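Local coordinates for uncharacterized protein (Bacteroides uniformis, PDB 4JPQ) that is of unknown function but, as a member of carbohydrate-binding family 9, probably binds carbohydrate, at residues 208-211 and 212-215; 128-131 and 132-136. All blocks are in the same frame, centred on the assembly; numbering follows the deposited sequence.

Interaction 1 of 2, residues 208-211 and 212-215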
# COMPACT_ATOMS: atom_id res chain seq x y z
N PHE A 208 -2.33 -8.57 -9.63
CA PHE A 208 -2.25 -8.28 -8.19
C PHE A 208 -3.52 -8.56 -7.40
O PHE A 208 -3.43 -8.69 -6.18
CB PHE A 208 -1.86 -6.80 -7.94
CG PHE A 208 -0.44 -6.41 -8.32
CD1 PHE A 208 0.65 -7.30 -8.27
CD2 PHE A 208 -0.18 -5.07 -8.61
CE1 PHE A 208 1.93 -6.88 -8.58
CE2 PHE A 208 1.11 -4.65 -8.91
CZ PHE A 208 2.16 -5.55 -8.90
N HIS A 209 -4.68 -8.65 -8.05
CA HIS A 209 -5.97 -8.90 -7.36
C HIS A 209 -6.20 -10.40 -7.06
O HIS A 209 -7.20 -10.99 -7.47
CB HIS A 209 -7.11 -8.29 -8.19
CG HIS A 209 -7.03 -6.80 -8.30
ND1 HIS A 209 -7.81 -5.95 -7.54
CD2 HIS A 209 -6.25 -6.01 -9.08
CE1 HIS A 209 -7.52 -4.70 -7.85
NE2 HIS A 209 -6.58 -4.70 -8.78
N CYS A 210 -5.29 -10.99 -6.28
CA CYS A 210 -5.24 -12.44 -6.01
C CYS A 210 -5.11 -12.77 -4.51
O CYS A 210 -4.00 -13.03 -4.02
CB CYS A 210 -4.08 -13.04 -6.80
SG CYS A 210 -2.56 -12.10 -6.61
N PRO A 211 -6.25 -12.78 -3.79
CA PRO A 211 -6.30 -13.13 -2.37
C PRO A 211 -5.65 -14.46 -1.96
O PRO A 211 -5.21 -14.58 -0.83
CB PRO A 211 -7.80 -13.17 -2.07
CG PRO A 211 -8.37 -12.19 -3.01
CD PRO A 211 -7.57 -12.33 -4.26
N ALA A 212 -5.64 -15.45 -2.86
CA ALA A 212 -4.98 -16.74 -2.61
C ALA A 212 -3.48 -16.57 -2.29
O ALA A 212 -2.95 -17.32 -1.48
CB ALA A 212 -5.15 -17.68 -3.79
N PHE A 213 -2.83 -15.58 -2.91
CA PHE A 213 -1.39 -15.32 -2.73
C PHE A 213 -1.02 -14.28 -1.67
O PHE A 213 0.18 -14.02 -1.48
CB PHE A 213 -0.73 -15.04 -4.08
CG PHE A 213 -0.71 -16.25 -4.96
CD1 PHE A 213 0.26 -17.24 -4.76
CD2 PHE A 213 -1.69 -16.45 -5.95
CE1 PHE A 213 0.28 -18.39 -5.54
CE2 PHE A 213 -1.67 -17.60 -6.74
CZ PHE A 213 -0.69 -18.57 -6.53
N PHE A 214 -2.02 -13.74 -0.95
CA PHE A 214 -1.74 -12.82 0.15
C PHE A 214 -0.99 -13.51 1.27
O PHE A 214 -1.18 -14.70 1.51
CB PHE A 214 -3.01 -12.26 0.83
CG PHE A 214 -3.86 -11.31 0.02
CD1 PHE A 214 -3.39 -10.59 -1.08
CD2 PHE A 214 -5.16 -11.03 0.48
CE1 PHE A 214 -4.23 -9.71 -1.75
CE2 PHE A 214 -5.99 -10.14 -0.18
CZ PHE A 214 -5.53 -9.47 -1.30
N GLY A 215 -0.18 -12.72 1.98
CA GLY A 215 0.57 -13.16 3.15
C GLY A 215 -0.30 -12.92 4.36
O GLY A 215 -1.44 -12.46 4.21
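The ring of Phe-214 lies flat against the backbone of Pro-211, three residues earlier in the chain. Pro-211 CA sits 3.6 Å from the centroid of the Phe-214 ring and only 9° off its normal, a CH-pi contact made over the middle of the face and not at the rim. Pro-211 CB comes toward the far part of the same ring, 4.0 Å from Phe-214 CE2, so the proline covers the aromatic with its alpha carbon and the first methylene of its ring. Phe-214 CG is anti to its own carbonyl carbon (chi1 -69°), which brings the ring back alongside its own backbone N and against Pro-211.

The turn itself is a short 3-10 element. Phe-213 N donates to Cys-210 O at 3.0 Å, closing the turn, and the next bond, from Phe-214 N to Pro-211 O, is weak at 3.3 Å. Phe-213 leaves the turn in another direction from Phe-214; Cys-210 CB meets it near the ring plane, 4.3 Å from Phe-213 CD2. Cys-210 also touches the loop residues Ile-201 and Leu-203.

Just upstream, His-209 is the centre of an inverse gamma turn, and its ND1 is hydrogen-bonded to Tyr-102 OH. The whole turn belongs to the loop between strands 195-197 and 215-219: Phe-214 packs on Tyr-102 of strand 102-108, Phe-93 of strand 89-95 and Lys-180, Asn-182 and Tyr-184 of strand 178-186, immediately before Gly-215 pairs with Gly-181 as the last strand begins.

Interaction 2 of 2, residues 128-131 and 132-136. With SO4 (sulfate ion), chain E.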
# COMPACT_ATOMS: atom_id res chain seq x y z
N SER A 128 -15.90 6.26 -1.59
CA SER A 128 -16.45 7.61 -1.60
C SER A 128 -15.42 8.65 -1.12
O SER A 128 -14.41 8.30 -0.51
CB SER A 128 -17.70 7.69 -0.71
OG SER A 128 -17.39 7.43 0.65
N GLN A 129 -15.72 9.92 -1.39
CA GLN A 129 -14.90 11.07 -0.96
C GLN A 129 -14.69 11.06 0.55
O GLN A 129 -13.56 11.29 1.01
CB GLN A 129 -15.53 12.43 -1.37
CG GLN A 129 -15.51 12.77 -2.86
CD GLN A 129 -14.11 12.79 -3.48
OE1 GLN A 129 -13.11 13.03 -2.79
NE2 GLN A 129 -14.03 12.53 -4.77
N GLU A 130 -15.77 10.80 1.30
CA GLU A 130 -15.76 10.68 2.77
C GLU A 130 -14.70 9.65 3.22
O GLU A 130 -13.86 9.94 4.08
CB GLU A 130 -17.17 10.30 3.27
CG GLU A 130 -17.39 10.25 4.78
CD GLU A 130 -17.37 11.61 5.48
OE1 GLU A 130 -17.75 12.64 4.86
OE2 GLU A 130 -17.01 11.64 6.68
N VAL A 131 -14.70 8.48 2.56
CA VAL A 131 -13.77 7.38 2.87
C VAL A 131 -12.34 7.71 2.41
O VAL A 131 -11.38 7.40 3.12
CB VAL A 131 -14.25 6.04 2.25
CG1 VAL A 131 -13.24 4.92 2.50
CG2 VAL A 131 -15.61 5.65 2.81
N LEU A 132 -12.20 8.32 1.23
CA LEU A 132 -10.87 8.77 0.75
C LEU A 132 -10.30 9.80 1.73
O LEU A 132 -9.09 9.76 2.02
CB LEU A 132 -10.97 9.38 -0.64
CG LEU A 132 -11.27 8.39 -1.76
CD1 LEU A 132 -11.83 9.13 -2.98
CD2 LEU A 132 -10.04 7.56 -2.11
N GLY A 133 -11.18 10.68 2.23
CA GLY A 133 -10.87 11.69 3.24
C GLY A 133 -10.40 11.13 4.57
O GLY A 133 -9.67 11.80 5.29
N MSE A 134 -10.84 9.91 4.92
CA MSE A 134 -10.39 9.24 6.14
C MSE A 134 -8.93 8.84 6.10
O MSE A 134 -8.25 8.88 7.13
CB MSE A 134 -11.19 7.96 6.43
CG MSE A 134 -12.60 8.18 6.93
SE MSE A 134 -13.57 6.47 6.80
CE MSE A 134 -15.35 7.28 7.03
N VAL A 135 -8.42 8.47 4.92
CA VAL A 135 -7.03 7.99 4.79
C VAL A 135 -6.09 9.16 4.67
O VAL A 135 -6.06 9.84 3.64
CB VAL A 135 -6.84 7.03 3.60
CG1 VAL A 135 -5.39 6.55 3.53
CG2 VAL A 135 -7.79 5.84 3.71
N LYS A 136 -5.32 9.40 5.72
CA LYS A 136 -4.35 10.48 5.75
C LYS A 136 -3.13 9.96 5.02
O LYS A 136 -2.81 8.77 5.11
CB LYS A 136 -4.00 10.91 7.18
CG LYS A 136 -5.19 11.42 7.97
CD LYS A 136 -4.82 11.52 9.45
CE LYS A 136 -5.95 12.11 10.28
NZ LYS A 136 -5.52 12.36 11.68
S SO4 E . -18.98 10.03 -3.77
O1 SO4 E . -18.50 10.20 -5.17
O2 SO4 E . -19.99 11.07 -3.44
O3 SO4 E . -19.51 8.64 -3.60
O4 SO4 E . -17.86 10.27 -2.84
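Leu-132 turns back over the first turn of its helix and packs against the carbonyl of Ser-128. Its CB lies 3.6 Å from both Ser-128 O and Gln-129 O; CG, anti to the carbonyl carbon of Leu-132 (chi1 -69°), comes to 3.4 Å of Ser-128 O, and CD1 lies 3.7 Å from the same oxygen and 4.1 Å from Gln-129 OE1. The two side chains cross at a slant. Beyond the helix, Leu-132 reaches Ile-115 of strand 113-118 and the loop residues Asp-80 and Asn-81.

The same Ser-128 O accepts the backbone bond from Leu-132 N, 2.8 Å long, while Gly-133 N bonds to Gln-129 O at 2.7 Å. Farther on the pattern weakens: Met-134 N is shared between Glu-130 O and Val-131 O, both bonds being weak. The side chain of Met-134, a selenomethionine, has its CB 3.4 Å from Val-131 O and its SE beside Val-131 CA. Met-134 also touches Pro-162 and Ser-164, whereas Val-135 packs on Leu-113, Ile-115 and Ile-161.

At the opening end, Ser-128 is the N-cap: with chi1 at 63°, its OG is placed to accept a long, weak bond from Val-131 N. The N-H of Gln-129 points away from the helix, beyond its N-terminal end, and donates to O4 of a sulfate ion at 2.6 Å, with an almost straight N-H...O angle of 174°. The ion probably comes from the crystallisation liquor. A serine N-cap with an anion bound by a backbone N-H of the first turn is typical of a helix N-terminus, here that of the short helix 129-134 leading into strand 136-139.

How the interactions relate
Both interactions are local, within one continuous piece of chain each, and both lead directly into a strand: interaction 2 into strand 136-139, interaction 1 into strand 215-219. They do not touch; their centres are 24 Å apart and their nearest atoms about 14 Å. Strands 102-108 and 113-118, which pair with each other, each touch one of the two: Tyr-102 of the first is met by interaction 1 and Ile-115 of the second by interaction 2. Each also neighbours a probable crystallisation additive, a sulfate at Gln-129 and a cyclohexylpropylsulfonate bonded to Phe-208 N, but neither ligand establishes a carbohydrate site.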